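Local structure of hypothetical protein, GDSL-like Lipase/Acylhydrolase family protein (4M8K) at residues Gly27-Thr32 with Asn79-Ser85; Glu62-Arg67 with Val208-Ile214; Thr86-Tyr92 with Asn122-Ala128. The protein is of unknown function but probably hydrolyses ester bonds as a GDSL-like lipase or acylhydrolase. All coordinates share one frame; numbering follows the deposited sequence. Where two conformers were deposited one is given.

Contact 1 of 3, residues Gly27-Thr32 with Asn79-Ser85; sequences GDSYST and NNSYSGS. With ACT (acetate ion), chain C.
Asn79 holds CG anti to the backbone N (chi1 -172°), which carries its amide across to the turn that follows Gly27. There Asn79 ND2 donates to Ser31 O at 2.8 Å; the acceptor lies in the amide plane, and the approach is almost head-on to the carbonyl. The other end of the amide is occupied too: Asn79 OD1 receives Ser81 OG at 2.7 Å, and the two bonds together fix its rotation. Ser81 OG sits beside its own backbone N (chi1 -62°), where it also packs 3.2 Å from Ser31 CB. Next to it the methyl CG2 of Thr32 rests on Ser81 CB at 3.7 Å.

The backbones join as a short piece of parallel sheet. Gly27 N donates to Asn80 O (3.0 Å), and Tyr82 N returns a bond to Gly27 O (3.1 Å). Beyond this bridge both chains turn. Asp28 OD1 accepts from Tyr30 N in an Asx turn, while Tyr82-Ser85 form a type II beta turn in which Tyr82 O is gripped by both Ser85 N and Ser85 OG. The turns present their N-H groups to one acetate oxygen: Ser29 N is 3.1 Å from OXT and Gly84 N 2.8 Å from OXT. Ser29 OG donates to the other oxygen, and Asn122 ND2 and His205 NE2 complete the surroundings of the ion. Ser29 in its GDSY motif, with Gly84, fits the nucleophile and oxyanion hole of SGNH hydrolases, and the acetate probably marks that site.

Strand 75-81 is an outer strand of the parallel sheet and runs parallel to strand 22-27, and the contact lies where both strands end. Helix 121-126 covers Asp28, and Tyr30 packs on strand 205-206.

Contact 2 of 3, residues Glu62-Arg67 with Val208-Ile214; sequences ETWWYR and VQGMQSI
The indole of Trp64 takes Ile214 CG2 on one face, 3.4 Å above the plane and toward the rim, while CB of the following Trp65 lies over the centre of the opposite face. At the edge of the Trp64 ring, in plane, comes the selenium of selenomethionine Met211, 3.8 Å from Trp64 CD1, a Met-aromatic contact. The Arg67 guanidinium stacks on the amide of Gln212, planes 13° apart, with Gln212 CG over its centre. Asp215 meets the charge through a salt bridge to Arg67 NE.

Here, in the alpha/beta fold of the SGNH hydrolases, the N-terminal end of helix 64-71 and the residues before it pack on the start of helix 208-222. Thr63 N-caps the former through a weak bond from Tyr66 N, and its OG1 is also hydrogen-bonded to Val60 O.

Met211 places CG beside its backbone N (chi1 -69°) and bends again at chi2, which brings SE to 3.4 Å from Trp64 N, buried and without a partner in the model. Packing is tight here, with Met211 CB only 3.1 Å from Glu62 O. That oxygen and Val208 O share one water. Val208 CG2 touches the Glu62 carboxylate, whose OE1 accepts from Thr58 N and Lys59 N.

Contact 3 of 3, residues Thr86-Tyr92 with Asn122-Ala128; sequences TVCHTGY and NDSWAGA. With ACT (acetate ion), chain C.
Ala128 CB touches Cys88 SG at 3.6 Å and Thr90 CB at 4.0 Å. A second alanine methyl, Ala126 CB, lies over one face of the Tyr92 ring, 3.7 Å from its centroid and 19° off the ring normal, a CH-pi contact. Between the two alanines helix 121-126 ends in a Schellman motif, with Gly127 at positive phi. The segment begins in the GTND sequence, which matches the asparagine-bearing block of SGNH hydrolases, so loop 86-92 lies along a helix that probably borders the active site.

Outward from the alanines, the methyl CG2 of Thr86 packs against Asn122 CB. Asp123 then reaches into the bend of the loop, and its carboxylate bridges two successive peptide N-H groups: OD1 accepts from Val87 N at 2.8 Å and OD2 from Cys88 N at 2.9 Å. Both oxygens use their syn lone pairs, and both bonds are nearly straight, which fixes the rotation of the carboxylate, its oxygen edge turned to the loop. The bend is tied from within as well, because Thr86 OG1 donates to Cys88 O at 2.6 Å. Val87 and Cys88 are backed by helix 146-160.

At the polar edge, Tyr92 OH donates to Asn122 OD1; the modelled 2.5 Å between these atoms is very short and its exact length doubtful. The oxygen arrives at the edge of the phenol ring, near its plane, while the amide as a whole stands almost perpendicular to that ring. Asn122 keeps CG beside its backbone N (chi1 -69°), which turns the amide toward the site. With OD1 occupied by the tyrosine, Asn122 ND2 donates to acetate OXT at 2.7 Å with an N-H...O angle of 167°.

From the N terminus, 27-32 begins at the end of strand 22-27 and waits for 79-85, where contact 1 closes a loop of 46 residues. Segment 62-67 lies within that loop but finds its partner only at 208-214, so contacts 1 and 2 cross, and contact 2 brings the last helix back to an early one. Contact 3 opens right after contact 1 closes, wholly within the span of contact 2; it closes a 29-residue loop, tying the chain after strand 75-81 to helix 121-126. Probable hydrogen bonds join contacts 1 and 2 (Ser31 OG with Trp64 NE1) and 1 and 3 (Asn122 ND2 with Ser85 O). Contacts 2 and 3 stay about 11 Å apart at their nearest atoms.

Contact 1 of 3, residues Gly27-Thr32 with Asn79-Ser85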
loop_
_atom_site.group_PDB
_atom_site.type_symbol
_atom_site.label_atom_id
_atom_site.label_comp_id
_atom_site.label_asym_id
_atom_site.label_seq_id
_atom_site.Cartn_x
_atom_site.Cartn_y
_atom_site.Cartn_z
ATOM N N GLY A 27 -1.521 -3.261 0.778
ATOM C CA GLY A 27 -0.293 -3.252 -0.027
ATOM C C GLY A 27 -0.195 -4.307 -1.085
ATOM O O GLY A 27 -1.119 -5.145 -1.316
ATOM N N ASP A 28 0.954 -4.259 -1.733
ATOM C CA ASP A 28 1.361 -5.203 -2.747
ATOM C C ASP A 28 2.632 -5.969 -2.258
ATOM O O ASP A 28 2.867 -6.039 -1.055
ATOM C CB ASP A 28 1.547 -4.489 -4.087
ATOM C CG ASP A 28 2.616 -3.395 -4.039
ATOM O OD1 ASP A 28 3.563 -3.456 -3.212
ATOM O OD2 ASP A 28 2.484 -2.441 -4.828
ATOM N N SER A 29 3.435 -6.515 -3.174
ATOM C CA SER A 29 4.638 -7.301 -2.779
ATOM C C SER A 29 5.537 -6.557 -1.818
ATOM O O SER A 29 6.197 -7.187 -1.000
ATOM C CB SER A 29 5.520 -7.650 -3.968
ATOM O OG SER A 29 4.969 -8.583 -4.866
ATOM N N TYR A 30 5.606 -5.214 -1.927
ATOM C CA TYR A 30 6.589 -4.419 -1.165
ATOM C C TYR A 30 6.291 -4.491 0.353
ATOM O O TYR A 30 7.161 -4.255 1.195
ATOM C CB TYR A 30 6.598 -2.937 -1.579
ATOM C CG TYR A 30 7.420 -2.540 -2.801
ATOM C CD1 TYR A 30 7.519 -3.352 -3.908
ATOM C CD2 TYR A 30 8.062 -1.301 -2.843
ATOM C CE1 TYR A 30 8.268 -2.971 -5.021
ATOM C CE2 TYR A 30 8.782 -0.905 -3.939
ATOM C CZ TYR A 30 8.881 -1.742 -5.042
ATOM O OH TYR A 30 9.657 -1.372 -6.144
ATOM N N SER A 31 5.052 -4.837 0.667
ATOM C CA SER A 31 4.557 -4.906 2.050
ATOM C C SER A 31 4.202 -6.339 2.473
ATOM O O SER A 31 3.532 -6.555 3.499
ATOM C CB SER A 31 3.365 -3.948 2.183
ATOM O OG SER A 31 3.763 -2.613 1.901
ATOM N N THR A 32 4.642 -7.331 1.696
ATOM C CA THR A 32 4.368 -8.731 2.010
ATOM C C THR A 32 5.525 -9.388 2.737
ATOM O O THR A 32 6.670 -8.984 2.592
ATOM C CB THR A 32 4.062 -9.667 0.788
ATOM O OG1 THR A 32 5.192 -9.758 -0.118
ATOM C CG2 THR A 32 2.805 -9.220 0.076
ATOM N N ASN A 79 -2.094 -6.727 8.111
ATOM C CA ASN A 79 -1.304 -6.539 6.895
ATOM C C ASN A 79 -1.961 -7.241 5.681
ATOM O O ASN A 79 -1.644 -8.407 5.359
ATOM C CB ASN A 79 0.130 -7.022 7.099
ATOM C CG ASN A 79 1.019 -6.659 5.921
ATOM O OD1 ASN A 79 0.572 -5.986 5.005
ATOM N ND2 ASN A 79 2.233 -7.217 5.886
ATOM N N ASN A 80 -2.879 -6.521 5.064
ATOM C CA ASN A 80 -3.533 -6.999 3.847
ATOM C C ASN A 80 -2.738 -6.587 2.626
ATOM O O ASN A 80 -3.045 -5.607 1.959
ATOM C CB ASN A 80 -4.967 -6.479 3.758
ATOM C CG ASN A 80 -5.801 -7.253 2.765
ATOM O OD1 ASN A 80 -5.276 -7.786 1.775
ATOM N ND2 ASN A 80 -7.096 -7.325 3.015
ATOM N N SER A 81 -1.708 -7.366 2.343
ATOM C CA SER A 81 -0.814 -7.133 1.234
ATOM C C SER A 81 -0.756 -8.387 0.389
ATOM O O SER A 81 -0.830 -9.491 0.900
ATOM C CB SER A 81 0.582 -6.674 1.696
ATOM O OG SER A 81 0.544 -5.414 2.412
ATOM N N TYR A 82 -0.622 -8.172 -0.926
ATOM C CA TYR A 82 -0.870 -9.167 -1.955
ATOM C C TYR A 82 0.020 -8.881 -3.161
ATOM O O TYR A 82 -0.159 -7.889 -3.879
ATOM C CB TYR A 82 -2.338 -9.124 -2.342
ATOM C CG TYR A 82 -2.904 -10.314 -3.136
ATOM C CD1 TYR A 82 -2.279 -10.827 -4.275
ATOM C CD2 TYR A 82 -4.108 -10.901 -2.751
ATOM C CE1 TYR A 82 -2.818 -11.910 -4.980
ATOM C CE2 TYR A 82 -4.645 -11.977 -3.442
ATOM C CZ TYR A 82 -4.002 -12.462 -4.573
ATOM O OH TYR A 82 -4.572 -13.504 -5.276
ATOM N N SER A 83 0.932 -9.816 -3.424
ATOM C CA SER A 83 1.930 -9.695 -4.499
ATOM C C SER A 83 1.326 -9.516 -5.861
ATOM O O SER A 83 0.445 -10.250 -6.260
ATOM C CB SER A 83 2.794 -10.954 -4.585
ATOM O OG SER A 83 3.580 -11.063 -3.462
ATOM N N GLY A 84 1.797 -8.516 -6.599
ATOM C CA GLY A 84 1.317 -8.321 -7.942
ATOM C C GLY A 84 -0.008 -7.583 -7.995
ATOM O O GLY A 84 -0.431 -7.139 -9.079
ATOM N N SER A 85 -0.652 -7.369 -6.848
ATOM C CA SER A 85 -2.012 -6.771 -6.884
ATOM C C SER A 85 -1.990 -5.267 -7.245
ATOM O O SER A 85 -1.082 -4.513 -6.877
ATOM C CB SER A 85 -2.789 -6.931 -5.566
ATOM O OG SER A 85 -2.136 -6.249 -4.490
HETATM C C ACT C . 4.677 -6.153 -6.674
HETATM O O ACT C . 5.462 -7.100 -6.850
HETATM O OXT ACT C . 3.549 -6.373 -6.233
HETATM C CH3 ACT C . 5.068 -4.734 -6.958
HETATM O O HOH W 1 0.462 -2.120 -6.687
#

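Contact 2 of 3, residues Glu62-Arg67 with Val208-Ile214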
loop_
_atom_site.group_PDB
_atom_site.type_symbol
_atom_site.label_atom_id
_atom_site.label_comp_id
_atom_site.label_asym_id
_atom_site.label_seq_id
_atom_site.Cartn_x
_atom_site.Cartn_y
_atom_site.Cartn_z
ATOM N N GLU A 62 13.250 -7.154 8.886
ATOM C CA GLU A 62 13.875 -6.252 7.912
ATOM C C GLU A 62 12.840 -5.512 7.075
ATOM O O GLU A 62 13.200 -4.579 6.373
ATOM C CB GLU A 62 14.808 -7.038 6.976
ATOM C CG GLU A 62 16.046 -7.617 7.647
ATOM C CD GLU A 62 16.625 -8.823 6.946
ATOM O OE1 GLU A 62 15.973 -9.429 6.074
ATOM O OE2 GLU A 62 17.769 -9.155 7.260
ATOM N N THR A 63 11.568 -5.924 7.101
ATOM C CA THR A 63 10.535 -5.261 6.270
ATOM C C THR A 63 10.274 -3.827 6.768
ATOM O O THR A 63 10.382 -3.578 7.980
ATOM C CB THR A 63 9.188 -6.046 6.219
ATOM O OG1 THR A 63 8.576 -6.077 7.511
ATOM C CG2 THR A 63 9.431 -7.480 5.720
ATOM N N TRP A 64 9.847 -2.931 5.874
ATOM C CA TRP A 64 9.656 -1.527 6.212
ATOM C C TRP A 64 8.610 -1.393 7.299
ATOM O O TRP A 64 8.737 -0.556 8.178
ATOM C CB TRP A 64 9.277 -0.659 4.989
ATOM C CG TRP A 64 7.859 -0.853 4.447
ATOM C CD1 TRP A 64 7.476 -1.686 3.475
ATOM C CD2 TRP A 64 6.693 -0.176 4.891
ATOM N NE1 TRP A 64 6.115 -1.588 3.244
ATOM C CE2 TRP A 64 5.604 -0.684 4.141
ATOM C CE3 TRP A 64 6.447 0.778 5.901
ATOM C CZ2 TRP A 64 4.280 -0.249 4.343
ATOM C CZ3 TRP A 64 5.161 1.218 6.084
ATOM C CH2 TRP A 64 4.065 0.672 5.328
ATOM N N TRP A 65 7.547 -2.209 7.215
ATOM C CA TRP A 65 6.348 -2.026 8.058
ATOM C C TRP A 65 6.538 -2.596 9.468
ATOM O O TRP A 65 5.990 -2.055 10.434
ATOM C CB TRP A 65 5.048 -2.581 7.372
ATOM C CG TRP A 65 5.203 -3.936 6.864
ATOM C CD1 TRP A 65 5.688 -4.280 5.659
ATOM C CD2 TRP A 65 5.037 -5.131 7.597
ATOM N NE1 TRP A 65 5.836 -5.650 5.585
ATOM C CE2 TRP A 65 5.414 -6.191 6.761
ATOM C CE3 TRP A 65 4.581 -5.422 8.889
ATOM C CZ2 TRP A 65 5.344 -7.535 7.164
ATOM C CZ3 TRP A 65 4.494 -6.776 9.290
ATOM C CH2 TRP A 65 4.860 -7.797 8.413
ATOM N N TYR A 66 7.245 -3.727 9.558
ATOM C CA TYR A 66 7.577 -4.354 10.816
ATOM C C TYR A 66 8.477 -3.408 11.597
ATOM O O TYR A 66 8.263 -3.169 12.796
ATOM C CB TYR A 66 8.261 -5.692 10.599
ATOM C CG TYR A 66 8.506 -6.416 11.883
ATOM C CD1 TYR A 66 9.543 -6.041 12.720
ATOM C CD2 TYR A 66 7.683 -7.473 12.280
ATOM C CE1 TYR A 66 9.757 -6.693 13.899
ATOM C CE2 TYR A 66 7.897 -8.140 13.466
ATOM C CZ TYR A 66 8.932 -7.731 14.266
ATOM O OH TYR A 66 9.146 -8.340 15.457
ATOM N N ARG A 67 9.445 -2.830 10.893
ATOM C CA ARG A 67 10.339 -1.834 11.445
ATOM C C ARG A 67 9.565 -0.649 11.901
ATOM O O ARG A 67 9.708 -0.199 13.042
ATOM C CB ARG A 67 11.396 -1.407 10.424
ATOM C CG ARG A 67 12.508 -2.427 10.224
ATOM C CD ARG A 67 13.536 -1.902 9.217
ATOM N NE ARG A 67 14.124 -0.604 9.596
ATOM C CZ ARG A 67 15.241 -0.467 10.316
ATOM N NH1 ARG A 67 15.895 -1.519 10.772
ATOM N NH2 ARG A 67 15.697 0.720 10.582
ATOM N N VAL A 208 17.189 -4.721 1.912
ATOM C CA VAL A 208 17.231 -4.445 3.329
ATOM C C VAL A 208 17.436 -2.957 3.537
ATOM O O VAL A 208 16.721 -2.334 4.307
ATOM C CB VAL A 208 18.341 -5.239 4.010
ATOM C CG1 VAL A 208 18.633 -4.687 5.432
ATOM C CG2 VAL A 208 17.947 -6.695 4.113
ATOM N N GLN A 209 18.410 -2.395 2.813
ATOM C CA GLN A 209 18.611 -0.941 2.810
ATOM C C GLN A 209 17.367 -0.129 2.365
ATOM O O GLN A 209 16.984 0.880 2.999
ATOM C CB GLN A 209 19.804 -0.600 1.907
ATOM C CG GLN A 209 20.009 0.892 1.738
ATOM C CD GLN A 209 21.138 1.241 0.787
ATOM O OE1 GLN A 209 21.730 0.375 0.121
ATOM N NE2 GLN A 209 21.407 2.527 0.683
ATOM N N GLY A 210 16.768 -0.526 1.249
ATOM C CA GLY A 210 15.564 0.122 0.762
ATOM C C GLY A 210 14.424 0.101 1.784
ATOM O O GLY A 210 13.719 1.117 1.960
HETATM N N MSE A 211 14.257 -1.022 2.466
HETATM C CA MSE A 211 13.219 -1.146 3.498
HETATM C C MSE A 211 13.447 -0.164 4.630
HETATM O O MSE A 211 12.478 0.421 5.153
HETATM C CB MSE A 211 13.177 -2.552 4.086
HETATM C CG MSE A 211 12.693 -3.624 3.183
HETATM SE SE MSE A 211 10.821 -3.359 2.601
HETATM C CE MSE A 211 10.524 -5.126 1.793
ATOM N N GLN A 212 14.715 0.049 5.003
ATOM C CA GLN A 212 15.034 1.030 6.037
ATOM C C GLN A 212 14.678 2.423 5.615
ATOM O O GLN A 212 14.147 3.215 6.411
ATOM C CB GLN A 212 16.509 1.003 6.413
ATOM C CG GLN A 212 16.961 -0.318 7.030
ATOM C CD GLN A 212 18.300 -0.199 7.751
ATOM O OE1 GLN A 212 18.905 0.867 7.795
ATOM N NE2 GLN A 212 18.761 -1.294 8.316
ATOM N N SER A 213 14.979 2.731 4.360
ATOM C CA SER A 213 14.665 4.060 3.817
ATOM C C SER A 213 13.167 4.301 3.806
ATOM O O SER A 213 12.711 5.434 4.103
ATOM C CB SER A 213 15.280 4.220 2.416
ATOM O OG SER A 213 16.694 4.068 2.477
ATOM N N ILE A 214 12.392 3.278 3.421
ATOM C CA ILE A 214 10.911 3.412 3.397
ATOM C C ILE A 214 10.381 3.684 4.806
ATOM O O ILE A 214 9.649 4.649 5.034
ATOM C CB ILE A 214 10.177 2.199 2.804
ATOM C CG1 ILE A 214 10.537 2.028 1.324
ATOM C CG2 ILE A 214 8.674 2.370 2.992
ATOM C CD1 ILE A 214 10.066 0.699 0.726
HETATM O O HOH W 2 15.634 -3.419 6.567
#

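Contact 3 of 3, residues Thr86-Tyr92 with Asn122-Ala128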
loop_
_atom_site.group_PDB
_atom_site.type_symbol
_atom_site.label_atom_id
_atom_site.label_comp_id
_atom_site.label_asym_id
_atom_site.label_seq_id
_atom_site.Cartn_x
_atom_site.Cartn_y
_atom_site.Cartn_z
ATOM N N THR A 86 -2.977 -4.894 -8.043
ATOM C CA THR A 86 -3.158 -3.569 -8.580
ATOM C C THR A 86 -4.204 -2.802 -7.818
ATOM O O THR A 86 -5.079 -3.372 -7.187
ATOM C CB THR A 86 -3.672 -3.648 -10.042
ATOM O OG1 THR A 86 -4.714 -4.605 -10.096
ATOM C CG2 THR A 86 -2.560 -4.043 -10.988
ATOM N N VAL A 87 -4.146 -1.483 -7.892
ATOM C CA VAL A 87 -5.219 -0.679 -7.367
ATOM C C VAL A 87 -6.505 -0.869 -8.168
ATOM O O VAL A 87 -7.580 -1.040 -7.590
ATOM C CB VAL A 87 -4.831 0.795 -7.418
ATOM C CG1 VAL A 87 -6.021 1.690 -7.112
ATOM C CG2 VAL A 87 -3.687 1.043 -6.446
ATOM N N CYS A 88 -6.406 -0.784 -9.499
ATOM C CA CYS A 88 -7.541 -0.926 -10.375
ATOM C C CYS A 88 -7.766 -2.420 -10.724
ATOM O O CYS A 88 -6.904 -3.288 -10.403
ATOM C CB CYS A 88 -7.397 -0.060 -11.659
ATOM S SG CYS A 88 -6.215 -0.678 -12.863
ATOM N N HIS A 89 -8.874 -2.710 -11.419
ATOM C CA HIS A 89 -9.203 -4.113 -11.771
ATOM C C HIS A 89 -8.437 -4.666 -12.958
ATOM O O HIS A 89 -8.574 -5.835 -13.261
ATOM C CB HIS A 89 -10.676 -4.261 -12.061
ATOM C CG HIS A 89 -11.571 -3.941 -10.910
ATOM N ND1 HIS A 89 -11.365 -4.423 -9.644
ATOM C CD2 HIS A 89 -12.722 -3.228 -10.862
ATOM C CE1 HIS A 89 -12.343 -4.027 -8.859
ATOM N NE2 HIS A 89 -13.193 -3.319 -9.576
ATOM N N THR A 90 -7.647 -3.854 -13.656
ATOM C CA THR A 90 -6.840 -4.364 -14.760
ATOM C C THR A 90 -5.499 -4.872 -14.275
ATOM O O THR A 90 -4.674 -4.105 -13.793
ATOM C CB THR A 90 -6.538 -3.278 -15.822
ATOM O OG1 THR A 90 -7.754 -2.680 -16.297
ATOM C CG2 THR A 90 -5.735 -3.871 -16.996
ATOM N N GLY A 91 -5.248 -6.155 -14.433
ATOM C CA GLY A 91 -3.913 -6.676 -14.118
ATOM C C GLY A 91 -2.922 -6.821 -15.266
ATOM O O GLY A 91 -3.091 -6.255 -16.343
ATOM N N TYR A 92 -1.910 -7.648 -15.042
ATOM C CA TYR A 92 -0.905 -7.947 -16.037
ATOM C C TYR A 92 -1.497 -8.692 -17.220
ATOM O O TYR A 92 -2.295 -9.620 -17.024
ATOM C CB TYR A 92 0.238 -8.787 -15.411
ATOM C CG TYR A 92 1.085 -7.962 -14.474
ATOM C CD1 TYR A 92 2.126 -7.173 -14.963
ATOM C CD2 TYR A 92 0.800 -7.891 -13.115
ATOM C CE1 TYR A 92 2.880 -6.344 -14.125
ATOM C CE2 TYR A 92 1.545 -7.073 -12.286
ATOM C CZ TYR A 92 2.602 -6.324 -12.783
ATOM O OH TYR A 92 3.351 -5.522 -11.936
ATOM N N ASN A 122 2.115 -2.022 -9.450
ATOM C CA ASN A 122 1.646 -2.964 -10.435
ATOM C C ASN A 122 0.772 -2.299 -11.518
ATOM O O ASN A 122 0.839 -2.688 -12.689
ATOM C CB ASN A 122 0.917 -4.108 -9.751
ATOM C CG ASN A 122 1.874 -4.985 -8.947
ATOM O OD1 ASN A 122 2.827 -5.559 -9.497
ATOM N ND2 ASN A 122 1.632 -5.074 -7.655
ATOM N N ASP A 123 -0.007 -1.290 -11.145
ATOM C CA ASP A 123 -0.768 -0.543 -12.162
ATOM C C ASP A 123 0.194 0.056 -13.179
ATOM O O ASP A 123 -0.046 0.003 -14.399
ATOM C CB ASP A 123 -1.640 0.544 -11.534
ATOM C CG ASP A 123 -2.588 -0.018 -10.472
ATOM O OD1 ASP A 123 -2.078 -0.421 -9.382
ATOM O OD2 ASP A 123 -3.843 -0.127 -10.726
ATOM N N SER A 124 1.322 0.581 -12.688
ATOM C CA SER A 124 2.364 1.144 -13.559
ATOM C C SER A 124 3.047 0.078 -14.388
ATOM O O SER A 124 3.115 0.179 -15.607
ATOM C CB SER A 124 3.368 1.905 -12.730
ATOM O OG SER A 124 4.223 2.674 -13.547
ATOM N N TRP A 125 3.554 -0.960 -13.734
ATOM C CA TRP A 125 4.282 -1.982 -14.458
ATOM C C TRP A 125 3.405 -2.756 -15.418
ATOM O O TRP A 125 3.885 -3.166 -16.448
ATOM C CB TRP A 125 4.887 -2.960 -13.521
ATOM C CG TRP A 125 5.995 -2.451 -12.672
ATOM C CD1 TRP A 125 6.633 -1.266 -12.751
ATOM C CD2 TRP A 125 6.665 -3.205 -11.652
ATOM N NE1 TRP A 125 7.642 -1.194 -11.808
ATOM C CE2 TRP A 125 7.681 -2.381 -11.120
ATOM C CE3 TRP A 125 6.466 -4.475 -11.105
ATOM C CZ2 TRP A 125 8.503 -2.795 -10.059
ATOM C CZ3 TRP A 125 7.292 -4.901 -10.049
ATOM C CH2 TRP A 125 8.318 -4.070 -9.565
ATOM N N ALA A 126 2.122 -2.947 -15.102
ATOM C CA ALA A 126 1.246 -3.674 -16.030
ATOM C C ALA A 126 0.665 -2.832 -17.159
ATOM O O ALA A 126 0.073 -3.391 -18.080
ATOM C CB ALA A 126 0.103 -4.343 -15.264
ATOM N N GLY A 127 0.846 -1.514 -17.113
ATOM C CA GLY A 127 0.352 -0.669 -18.164
ATOM C C GLY A 127 -1.163 -0.562 -18.154
ATOM O O GLY A 127 -1.784 -0.472 -19.185
ATOM N N ALA A 128 -1.757 -0.555 -16.971
ATOM C CA ALA A 128 -3.197 -0.447 -16.848
ATOM C C ALA A 128 -3.609 0.901 -17.386
ATOM O O ALA A 128 -2.851 1.855 -17.277
ATOM C CB ALA A 128 -3.641 -0.625 -15.389
HETATM C C ACT C . 4.677 -6.153 -6.674
HETATM O O ACT C . 5.462 -7.100 -6.850
HETATM O OXT ACT C . 3.549 -6.373 -6.233
HETATM C CH3 ACT C . 5.068 -4.734 -6.958
HETATM O O HOH W 3 -2.695 -5.148 -18.788
#